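Local structure of protein phosphatase 2C (Toxoplasma gondii, 3D8K) at residues C[51-56]-C[267-272]; C[118-123]-C[152-157]. The protein probably dephosphorylates phosphoserine and phosphothreonine residues of proteins, as a manganese-dependent serine/threonine phosphatase of the PP2C family. All blocks are in the same frame, centred on the assembly; numbering follows the deposited sequence.

Interaction 1 of 2, residues C[51-56]-C[267-272]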
loop_
_atom_site.group_PDB
_atom_site.type_symbol
_atom_site.label_atom_id
_atom_site.label_comp_id
_atom_site.label_asym_id
_atom_site.label_seq_id
_atom_site.Cartn_x
_atom_site.Cartn_y
_atom_site.Cartn_z
ATOM N N HIS C 51 3.112 -7.192 -24.575
ATOM C CA HIS C 51 2.633 -8.423 -25.182
ATOM C C HIS C 51 3.792 -8.871 -26.037
ATOM O O HIS C 51 4.337 -8.080 -26.798
ATOM C CB HIS C 51 1.410 -8.146 -26.056
ATOM C CG HIS C 51 0.328 -7.402 -25.343
ATOM N ND1 HIS C 51 -0.584 -8.025 -24.517
ATOM C CD2 HIS C 51 0.070 -6.074 -25.263
ATOM C CE1 HIS C 51 -1.354 -7.111 -23.955
ATOM N NE2 HIS C 51 -0.978 -5.921 -24.391
ATOM N N ALA C 52 4.183 -10.128 -25.914
ATOM C CA ALA C 52 5.305 -10.599 -26.699
ATOM C C ALA C 52 5.060 -11.940 -27.358
ATOM O O ALA C 52 4.186 -12.702 -26.958
ATOM C CB ALA C 52 6.547 -10.650 -25.833
HETATM N N MSE C 53 5.855 -12.231 -28.374
HETATM C CA MSE C 53 5.694 -13.480 -29.099
HETATM C C MSE C 53 7.041 -14.019 -29.564
HETATM O O MSE C 53 7.821 -13.318 -30.216
HETATM C CB MSE C 53 4.783 -13.237 -30.283
HETATM C CG MSE C 53 4.178 -14.474 -30.802
HETATM SE SE MSE C 53 2.587 -13.946 -31.753
HETATM C CE MSE C 53 1.272 -14.553 -30.417
ATOM N N PHE C 54 7.317 -15.268 -29.230
ATOM C CA PHE C 54 8.578 -15.866 -29.608
ATOM C C PHE C 54 8.357 -17.135 -30.414
ATOM O O PHE C 54 7.842 -18.121 -29.914
ATOM C CB PHE C 54 9.381 -16.138 -28.341
ATOM C CG PHE C 54 9.702 -14.897 -27.569
ATOM C CD1 PHE C 54 10.708 -14.039 -28.005
ATOM C CD2 PHE C 54 8.972 -14.555 -26.431
ATOM C CE1 PHE C 54 10.985 -12.860 -27.321
ATOM C CE2 PHE C 54 9.234 -13.382 -25.738
ATOM C CZ PHE C 54 10.241 -12.532 -26.179
ATOM N N ASP C 55 8.729 -17.094 -31.682
ATOM C CA ASP C 55 8.573 -18.257 -32.539
ATOM C C ASP C 55 9.955 -18.835 -32.833
ATOM O O ASP C 55 10.740 -18.250 -33.582
ATOM C CB ASP C 55 7.850 -17.859 -33.833
ATOM C CG ASP C 55 7.608 -19.036 -34.745
ATOM O OD1 ASP C 55 7.274 -20.123 -34.220
ATOM O OD2 ASP C 55 7.744 -18.878 -35.978
ATOM N N GLY C 56 10.242 -19.990 -32.240
ATOM C CA GLY C 56 11.548 -20.606 -32.414
ATOM C C GLY C 56 11.734 -21.618 -33.530
ATOM O O GLY C 56 10.856 -22.440 -33.789
ATOM N N ALA C 267 -1.943 -10.110 -33.762
ATOM C CA ALA C 267 -0.620 -10.648 -34.026
ATOM C C ALA C 267 -0.652 -12.156 -34.161
ATOM O O ALA C 267 -1.604 -12.814 -33.753
ATOM C CB ALA C 267 0.328 -10.241 -32.919
ATOM N N GLY C 268 0.396 -12.703 -34.758
ATOM C CA GLY C 268 0.461 -14.138 -34.934
ATOM C C GLY C 268 1.804 -14.604 -35.459
ATOM O O GLY C 268 2.529 -13.862 -36.130
ATOM N N THR C 269 2.146 -15.846 -35.149
ATOM C CA THR C 269 3.397 -16.418 -35.621
ATOM C C THR C 269 3.308 -16.569 -37.145
ATOM O O THR C 269 2.221 -16.523 -37.722
ATOM C CB THR C 269 3.632 -17.786 -34.970
ATOM O OG1 THR C 269 2.617 -18.699 -35.396
ATOM C CG2 THR C 269 3.556 -17.664 -33.464
ATOM N N ALA C 270 4.448 -16.740 -37.799
ATOM C CA ALA C 270 4.461 -16.892 -39.249
ATOM C C ALA C 270 3.451 -17.935 -39.708
ATOM O O ALA C 270 2.934 -17.861 -40.814
ATOM C CB ALA C 270 5.848 -17.281 -39.712
ATOM N N GLY C 271 3.184 -18.912 -38.848
ATOM C CA GLY C 271 2.236 -19.954 -39.191
ATOM C C GLY C 271 0.809 -19.442 -39.297
ATOM O O GLY C 271 0.070 -19.829 -40.194
ATOM N N ALA C 272 0.421 -18.569 -38.375
ATOM C CA ALA C 272 -0.923 -18.013 -38.367
ATOM C C ALA C 272 -1.294 -17.431 -39.724
ATOM O O ALA C 272 -2.390 -17.663 -40.226
ATOM C CB ALA C 272 -1.041 -16.940 -37.294
#

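Interaction 2 of 2, residues C[118-123]-C[152-157]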
loop_
_atom_site.group_PDB
_atom_site.type_symbol
_atom_site.label_atom_id
_atom_site.label_comp_id
_atom_site.label_asym_id
_atom_site.label_seq_id
_atom_site.Cartn_x
_atom_site.Cartn_y
_atom_site.Cartn_z
ATOM N N PRO C 118 -3.474 13.142 -25.177
ATOM C CA PRO C 118 -2.398 13.151 -26.169
ATOM C C PRO C 118 -2.110 14.555 -26.683
ATOM O O PRO C 118 -3.022 15.363 -26.865
ATOM C CB PRO C 118 -2.942 12.246 -27.254
ATOM C CG PRO C 118 -4.406 12.537 -27.193
ATOM C CD PRO C 118 -4.687 12.519 -25.728
ATOM N N THR C 119 -0.834 14.834 -26.928
ATOM C CA THR C 119 -0.397 16.144 -27.414
ATOM C C THR C 119 -0.280 16.203 -28.937
ATOM O O THR C 119 -1.237 16.548 -29.620
ATOM C CB THR C 119 0.942 16.504 -26.779
ATOM O OG1 THR C 119 1.889 15.451 -27.018
ATOM C CG2 THR C 119 0.770 16.671 -25.285
ATOM N N GLU C 120 0.888 15.872 -29.474
ATOM C CA GLU C 120 1.051 15.898 -30.915
ATOM C C GLU C 120 2.282 15.161 -31.426
ATOM O O GLU C 120 3.210 14.870 -30.671
ATOM C CB GLU C 120 1.070 17.338 -31.402
ATOM C CG GLU C 120 1.952 18.251 -30.585
ATOM C CD GLU C 120 1.960 19.682 -31.115
ATOM O OE1 GLU C 120 2.546 20.551 -30.437
ATOM O OE2 GLU C 120 1.391 19.943 -32.202
ATOM N N ALA C 121 2.272 14.860 -32.722
ATOM C CA ALA C 121 3.365 14.146 -33.358
ATOM C C ALA C 121 3.323 14.319 -34.872
ATOM O O ALA C 121 2.287 14.648 -35.438
ATOM C CB ALA C 121 3.280 12.666 -33.003
ATOM N N ARG C 122 4.457 14.117 -35.532
ATOM C CA ARG C 122 4.484 14.226 -36.977
ATOM C C ARG C 122 4.086 12.829 -37.379
ATOM O O ARG C 122 4.679 11.863 -36.927
ATOM C CB ARG C 122 5.880 14.605 -37.456
ATOM C CG ARG C 122 6.355 15.898 -36.812
ATOM C CD ARG C 122 7.679 16.373 -37.365
ATOM N NE ARG C 122 8.579 16.822 -36.306
ATOM C CZ ARG C 122 9.191 16.011 -35.445
ATOM N NH1 ARG C 122 9.006 14.693 -35.509
ATOM N NH2 ARG C 122 9.998 16.519 -34.521
ATOM N N VAL C 123 3.061 12.725 -38.215
ATOM C CA VAL C 123 2.534 11.424 -38.591
ATOM C C VAL C 123 2.281 11.135 -40.063
ATOM O O VAL C 123 1.843 12.000 -40.823
ATOM C CB VAL C 123 1.197 11.166 -37.848
ATOM C CG1 VAL C 123 0.657 9.787 -38.188
ATOM C CG2 VAL C 123 1.399 11.321 -36.358
ATOM N N ALA C 152 1.588 17.346 -39.603
ATOM C CA ALA C 152 1.776 17.801 -38.235
ATOM C C ALA C 152 0.406 17.629 -37.564
ATOM O O ALA C 152 -0.459 18.504 -37.646
ATOM C CB ALA C 152 2.210 19.261 -38.225
HETATM N N MSE C 153 0.229 16.473 -36.930
HETATM C CA MSE C 153 -1.009 16.099 -36.252
HETATM C C MSE C 153 -1.106 16.672 -34.849
HETATM O O MSE C 153 -0.206 16.494 -34.037
HETATM C CB MSE C 153 -1.104 14.571 -36.200
HETATM C CG MSE C 153 -2.179 14.014 -35.301
HETATM SE SE MSE C 153 -3.965 14.425 -35.882
HETATM C CE MSE C 153 -4.130 13.046 -37.223
ATOM N N ASN C 154 -2.200 17.372 -34.570
ATOM C CA ASN C 154 -2.409 17.954 -33.249
ATOM C C ASN C 154 -3.588 17.223 -32.628
ATOM O O ASN C 154 -4.739 17.558 -32.911
ATOM C CB ASN C 154 -2.736 19.443 -33.345
ATOM C CG ASN C 154 -2.754 20.118 -31.985
ATOM O OD1 ASN C 154 -3.089 19.494 -30.983
ATOM N ND2 ASN C 154 -2.407 21.402 -31.946
ATOM N N PHE C 155 -3.306 16.226 -31.794
ATOM C CA PHE C 155 -4.354 15.441 -31.155
ATOM C C PHE C 155 -5.217 16.291 -30.256
ATOM O O PHE C 155 -6.356 15.947 -29.980
ATOM C CB PHE C 155 -3.747 14.306 -30.335
ATOM C CG PHE C 155 -2.986 13.309 -31.155
ATOM C CD1 PHE C 155 -3.655 12.357 -31.911
ATOM C CD2 PHE C 155 -1.598 13.338 -31.190
ATOM C CE1 PHE C 155 -2.955 11.451 -32.692
ATOM C CE2 PHE C 155 -0.887 12.437 -31.966
ATOM C CZ PHE C 155 -1.567 11.488 -32.719
ATOM N N ARG C 156 -4.669 17.404 -29.799
ATOM C CA ARG C 156 -5.401 18.300 -28.922
ATOM C C ARG C 156 -6.610 18.872 -29.661
ATOM O O ARG C 156 -7.621 19.200 -29.047
ATOM C CB ARG C 156 -4.476 19.428 -28.448
ATOM C CG ARG C 156 -3.023 18.982 -28.201
ATOM C CD ARG C 156 -2.200 20.021 -27.440
ATOM N NE ARG C 156 -2.646 20.144 -26.051
ATOM C CZ ARG C 156 -2.619 19.148 -25.168
ATOM N NH1 ARG C 156 -2.164 17.953 -25.527
ATOM N NH2 ARG C 156 -3.060 19.339 -23.930
ATOM N N ARG C 157 -6.505 18.980 -30.981
ATOM C CA ARG C 157 -7.587 19.520 -31.794
ATOM C C ARG C 157 -8.133 18.481 -32.773
ATOM O O ARG C 157 -8.572 18.807 -33.880
ATOM C CB ARG C 157 -7.110 20.772 -32.544
ATOM C CG ARG C 157 -5.955 20.535 -33.507
ATOM C CD ARG C 157 -5.247 21.841 -33.882
ATOM N NE ARG C 157 -4.164 21.610 -34.840
ATOM C CZ ARG C 157 -3.168 22.459 -35.074
ATOM N NH1 ARG C 157 -3.100 23.614 -34.420
ATOM N NH2 ARG C 157 -2.233 22.149 -35.960
#

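Interaction 1 of 2, residues C[51-56]-C[267-272]
Met53, a selenomethionine, reaches across from strand 48-55 to the end of strand 264-268 and brings its selenium against the backbone of Gly268. The side chain leaves a buried strand with CB directed at 267-272, and the first torsion (chi1 -160°) sets CG anti to the backbone N, where it faces the methyl of Thr269, Met53 CG lying 4.2 Å from Thr269 CG2. One atom further on, SE lies 3.8 Å from Gly268 CA and 3.9 Å from Thr269 N, and the methyl of Ala267, CB, is 4.5 Å from the Met53 SE. A bend at chi3 (-106°) turns the terminal CE off the line of the chain; Val36 and Phe319 also pack on this side chain. The two strands belong to different antiparallel sheets, 48-55 to the six-stranded one and 264-268 to the eight-stranded one, and the contact is part of the buried interface of the PP2C beta sandwich. Two residues along, the CB of Asp55 also points to 267-272, and the side chain crosses that of Thr269 at about a right angle, Asp55 CG 4.2 Å from Thr269 CB. No hydrogen bond joins the two segments: Thr269 OG1 is bonded to Ser317 N, while Asp55 OD1 has a weak bond to Asn315 and OD2 a long, weak ion pair with Lys314. Asp55-Gly56 matches in sequence an Asp-Gly pair that contributes to the metal site in metal-binding PP2C relatives, whereas Ala270 probably stands where those relatives have a second metal-binding aspartate.

Interaction 2 of 2, residues C[118-123]-C[152-157]
Phe155 lies with the rim of its ring against the backbone of Thr119 and Glu120, and Pro118 meets it crosswise. The edge of the ring, near its plane, faces Thr119 C and Glu120 N, with Phe155 CD2 3.7 Å from Glu120 CA. The proline side chain runs at about a right angle to that of Phe155 and touches it nearer the root, Pro118 CG being 3.7 Å from Phe155 CB. Over one ring face sits CG of Met153, a selenomethionine, 3.6 Å above the plane and offset toward the rim. Beyond the segments, Phe258 makes an edge-to-face contact with the same ring, and Ile165 packs on both Pro118 and Phe155.

Ala121 and Met153 form the antiparallel hydrogen-bonded pair. Ala121 N donates to Met153 O (3.2 Å), and Met153 N returns a bond to Ala121 O (3.1 Å). A weak bond from Phe155 N to Thr119 O continues the link past the strand end. On the face of Ala121, Val123 CG2 approaches Met153 CB at 4.1 Å, the two side chains at a slant. Glu120 and Asn154, a non-hydrogen-bonded pair, project to the other face, their carboxylate and amide planes 38° apart; Glu120 OE2 stays 4.1 Å from Asn154 ND2, with no hydrogen bond between them. Arg156 runs alongside Thr119 in the same direction, bringing NH1 of Arg156 to 3.2 Å from CG2 of Thr119; Glu83 of a second subunit packs on both residues.

Strands 120-124 and 150-154 run antiparallel (148° between the short segments), and the chain leaves the latter in a 3-10 turn at 155-156; they are the centre and one edge, within this chain, of a small three-stranded antiparallel sheet completed by strand 127-129.

How the interactions relate
After strands 22-26 and 35-41 the chain adds 51-56 to the six-stranded sheet, then passes through helices 61-74 and 82-97 and strand 106-115 before reaching 118-123. Interaction 2 closes a short loop there, with 28 residues between its segments. After 152-157 the chain re-enters the six-stranded sheet through strand 165-173, and much later 267-272 closes interaction 1 over 210 residues. Interaction 2 is thus nested within the loop of interaction 1, and the two do not cross. Interaction 1 ties the two sheets together close to the centre of the chain; interaction 2 belongs to a peripheral three-stranded sheet. Their centres lie 32 Å apart and their nearest atoms about 18 Å.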